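Local coordinates for Hcp1 (Flavobacterium johnsoniae, PDB 6BDC), which probably assembles into hexameric rings that build the tube of a type VI secretion system and may act as a chaperone for effectors, at residues M43-S48 / P104-F109. Residues are numbered along the deposited sequence; the frame is centred on the assembly and turned at random.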
HETATM    1  N   MSE A  43     -15.275  -7.434 -14.728  1.00 70.26           N
HETATM    2  CA  MSE A  43     -14.024  -8.103 -14.369  1.00 56.88           C
HETATM    3  C   MSE A  43     -14.306  -9.445 -13.697  1.00 76.61           C
HETATM    4  O   MSE A  43     -15.083  -9.507 -12.745  1.00 85.85           O
HETATM    5  CB  MSE A  43     -13.189  -7.222 -13.444  1.00 82.63           C
HETATM    6  CG  MSE A  43     -13.770  -5.834 -13.223  1.00 86.86           C
HETATM    7 SE   MSE A  43     -13.264  -4.515 -14.564  0.72114.37          SE
HETATM    8  CE  MSE A  43     -11.949  -3.517 -13.509  1.00 81.93           C
ATOM      9  N   ILE A  44     -13.682 -10.516 -14.192  1.00 64.89           N
ATOM     10  CA  ILE A  44     -13.958 -11.870 -13.730  1.00 80.07           C
ATOM     11  C   ILE A  44     -12.640 -12.577 -13.438  1.00 88.51           C
ATOM     12  O   ILE A  44     -11.619 -12.322 -14.085  1.00 68.87           O
ATOM     13  CB  ILE A  44     -14.788 -12.674 -14.765  1.00 79.66           C
ATOM     14  CG1 ILE A  44     -16.029 -11.896 -15.200  1.00 74.41           C
ATOM     15  CG2 ILE A  44     -15.206 -14.026 -14.206  1.00 89.40           C
ATOM     16  CD1 ILE A  44     -15.989 -11.429 -16.638  1.00101.85           C
ATOM     17  N   GLU A  45     -12.669 -13.471 -12.447  1.00 81.76           N
ATOM     18  CA  GLU A  45     -11.551 -14.354 -12.143  1.00 70.36           C
ATOM     19  C   GLU A  45     -12.057 -15.787 -12.112  1.00 88.60           C
ATOM     20  O   GLU A  45     -13.058 -16.079 -11.451  1.00105.82           O
ATOM     21  CB  GLU A  45     -10.884 -13.993 -10.813  1.00 93.60           C
ATOM     22  CG  GLU A  45      -9.670 -14.852 -10.493  1.00 89.40           C
ATOM     23  CD  GLU A  45      -8.836 -14.292  -9.356  1.00100.48           C
ATOM     24  OE1 GLU A  45      -9.176 -13.204  -8.843  1.00 96.77           O
ATOM     25  OE2 GLU A  45      -7.835 -14.938  -8.977  1.00106.98           O
ATOM     26  N   VAL A  46     -11.362 -16.677 -12.819  1.00 99.59           N
ATOM     27  CA  VAL A  46     -11.859 -18.017 -13.102  1.00 89.23           C
ATOM     28  C   VAL A  46     -10.795 -19.051 -12.761  1.00 97.39           C
ATOM     29  O   VAL A  46      -9.595 -18.808 -12.913  1.00110.13           O
ATOM     30  CB  VAL A  46     -12.279 -18.141 -14.586  1.00 93.53           C
ATOM     31  CG1 VAL A  46     -12.696 -19.556 -14.919  1.00 97.41           C
ATOM     32  CG2 VAL A  46     -13.400 -17.169 -14.896  1.00104.37           C
ATOM     33  N   GLU A  47     -11.244 -20.211 -12.280  1.00 93.05           N
ATOM     34  CA  GLU A  47     -10.363 -21.366 -12.171  1.00101.38           C
ATOM     35  C   GLU A  47     -10.019 -21.866 -13.571  1.00108.97           C
ATOM     36  O   GLU A  47     -10.908 -22.109 -14.392  1.00118.85           O
ATOM     37  CB  GLU A  47     -11.028 -22.466 -11.344  1.00117.51           C
ATOM     38  CG  GLU A  47     -10.217 -22.925 -10.138  1.00121.99           C
ATOM     39  CD  GLU A  47     -11.009 -23.846  -9.224  1.00134.89           C
ATOM     40  OE1 GLU A  47     -12.235 -23.643  -9.098  1.00141.37           O
ATOM     41  OE2 GLU A  47     -10.409 -24.774  -8.635  1.00138.31           O
ATOM     42  N   SER A  48      -8.723 -22.027 -13.843  1.00118.06           N
ATOM     43  CA  SER A  48      -8.261 -22.100 -15.227  1.00114.08           C
ATOM     44  C   SER A  48      -8.630 -23.410 -15.911  1.00103.93           C
ATOM     45  O   SER A  48      -8.788 -23.434 -17.138  1.00106.38           O
ATOM     46  CB  SER A  48      -6.751 -21.884 -15.280  1.00102.58           C
ATOM     47  OG  SER A  48      -6.438 -20.521 -15.104  1.00108.22           O
ATOM     48  N   PRO A 104      -4.437 -22.116  -7.037  1.00142.87           N
ATOM     49  CA  PRO A 104      -3.244 -21.528  -7.640  1.00143.14           C
ATOM     50  C   PRO A 104      -3.416 -21.037  -9.045  1.00137.20           C
ATOM     51  O   PRO A 104      -2.879 -20.002  -9.373  1.00137.34           O
ATOM     52  CB  PRO A 104      -2.247 -22.675  -7.640  1.00140.42           C
ATOM     53  CG  PRO A 104      -2.615 -23.472  -6.461  1.00142.06           C
ATOM     54  CD  PRO A 104      -4.064 -23.579  -6.727  1.00143.80           C
ATOM     55  N   LEU A 105      -4.114 -21.761  -9.890  1.00107.45           N
ATOM     56  CA  LEU A 105      -4.118 -21.351 -11.280  1.00115.22           C
ATOM     57  C   LEU A 105      -5.400 -20.665 -11.641  1.00105.63           C
ATOM     58  O   LEU A 105      -6.430 -21.301 -11.720  1.00117.86           O
ATOM     59  CB  LEU A 105      -3.918 -22.555 -12.175  1.00111.30           C
ATOM     60  CG  LEU A 105      -3.539 -22.251 -13.612  1.00110.86           C
ATOM     61  CD1 LEU A 105      -2.585 -21.085 -13.675  1.00100.86           C
ATOM     62  CD2 LEU A 105      -2.872 -23.469 -14.200  1.00125.54           C
ATOM     63  N   THR A 106      -5.331 -19.371 -11.922  1.00 97.93           N
ATOM     64  CA  THR A 106      -6.553 -18.624 -12.184  1.00 94.48           C
ATOM     65  C   THR A 106      -6.387 -17.776 -13.437  1.00101.81           C
ATOM     66  O   THR A 106      -5.272 -17.427 -13.838  1.00107.27           O
ATOM     67  CB  THR A 106      -6.940 -17.708 -11.010  1.00 89.09           C
ATOM     68  OG1 THR A 106      -5.959 -16.673 -10.862  1.00100.90           O
ATOM     69  CG2 THR A 106      -7.039 -18.500  -9.713  1.00 91.12           C
ATOM     70  N   GLU A 107      -7.523 -17.434 -14.041  1.00 84.38           N
ATOM     71  CA  GLU A 107      -7.589 -16.515 -15.169  1.00 82.28           C
ATOM     72  C   GLU A 107      -8.352 -15.266 -14.750  1.00 80.45           C
ATOM     73  O   GLU A 107      -9.461 -15.366 -14.219  1.00 84.42           O
ATOM     74  CB  GLU A 107      -8.281 -17.165 -16.369  1.00 85.32           C
ATOM     75  CG  GLU A 107      -7.433 -18.163 -17.135  1.00108.05           C
ATOM     76  CD  GLU A 107      -8.223 -18.883 -18.211  1.00 95.82           C
ATOM     77  OE1 GLU A 107      -8.993 -19.802 -17.867  1.00104.93           O
ATOM     78  OE2 GLU A 107      -8.091 -18.515 -19.396  1.00 91.58           O
ATOM     79  N   THR A 108      -7.764 -14.097 -14.999  1.00 73.78           N
ATOM     80  CA  THR A 108      -8.377 -12.819 -14.654  1.00 75.79           C
ATOM     81  C   THR A 108      -8.441 -11.957 -15.905  1.00 80.20           C
ATOM     82  O   THR A 108      -7.406 -11.649 -16.502  1.00 70.13           O
ATOM     83  CB  THR A 108      -7.595 -12.102 -13.554  1.00 75.64           C
ATOM     84  OG1 THR A 108      -7.728 -12.826 -12.325  1.00 85.97           O
ATOM     85  CG2 THR A 108      -8.123 -10.685 -13.365  1.00 65.47           C
ATOM     86  N   PHE A 109      -9.649 -11.560 -16.295  1.00 70.63           N
ATOM     87  CA  PHE A 109      -9.832 -10.860 -17.557  1.00 73.99           C
ATOM     88  C   PHE A 109     -10.938  -9.827 -17.411  1.00 71.40           C
ATOM     89  O   PHE A 109     -11.745  -9.876 -16.479  1.00 70.85           O
ATOM     90  CB  PHE A 109     -10.154 -11.837 -18.699  1.00 90.24           C
ATOM     91  CG  PHE A 109     -11.376 -12.679 -18.458  1.00 75.93           C
ATOM     92  CD1 PHE A 109     -12.600 -12.323 -19.001  1.00 90.18           C
ATOM     93  CD2 PHE A 109     -11.301 -13.827 -17.688  1.00 78.23           C
ATOM     94  CE1 PHE A 109     -13.726 -13.101 -18.780  1.00 80.97           C
ATOM     95  CE2 PHE A 109     -12.419 -14.606 -17.461  1.00 86.26           C
ATOM     96  CZ  PHE A 109     -13.633 -14.244 -18.008  1.00 85.30           C
TER
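Ile-44 and Phe-109 are one of the hydrogen-bonded pairs of an antiparallel pairing between neighbouring strands 41-47 and 105-113 in the curled beta-sheet of an Hcp-family subunit, a clear case of a sheet whose two faces are chemically distinct. Main-chain bonds run in both directions between Ile-44 and Phe-109 and again between Val-46 and Glu-107. Past the end of its strand, Ser-48 N adds one more, a 3.2 Å bond to Leu-105 O.

On the buried face, Phe-109 holds its CG between the backbone N and the carbonyl carbon (chi1 58°), which swings the ring across the partner strand. Ile-44 CB then lies over one ring face, 4.2 Å from the Phe-109 centroid in a CH-pi contact, and Ile-44 CD1 reaches Phe-109 CE1 at 3.5 Å. Val-46 CG2 meets the ring edge instead, 3.8 Å from Phe-109 CE2. Helix 53-60 covers this side through Leu-54, which touches both Phe-109 and Glu-107. Here too Ser-48 OG abuts Glu-107 CG, while the polar ends look to strand 88-98: Ser-48 OG is hydrogen-bonded to Glu-95 OE2, and Glu-107 OE2 to Tyr-93 OH.

The other face is polar. Glu-45 stretches diagonally with CG anti to the backbone N (chi1 -177°), its CG passing Thr-108 OG1 at 3.4 Å. Thr-106 OG1 donates to Glu-45 OE2 over 3.2 Å, on the anti side and 27° out of the carboxylate plane.

The main chain thus supplies the regular register, apolar contacts settle the ring beneath the helix, and a single hydroxyl-carboxylate bond, long and out of plane, links Glu-45 to Thr-106 and probably restrains its carboxylate only modestly.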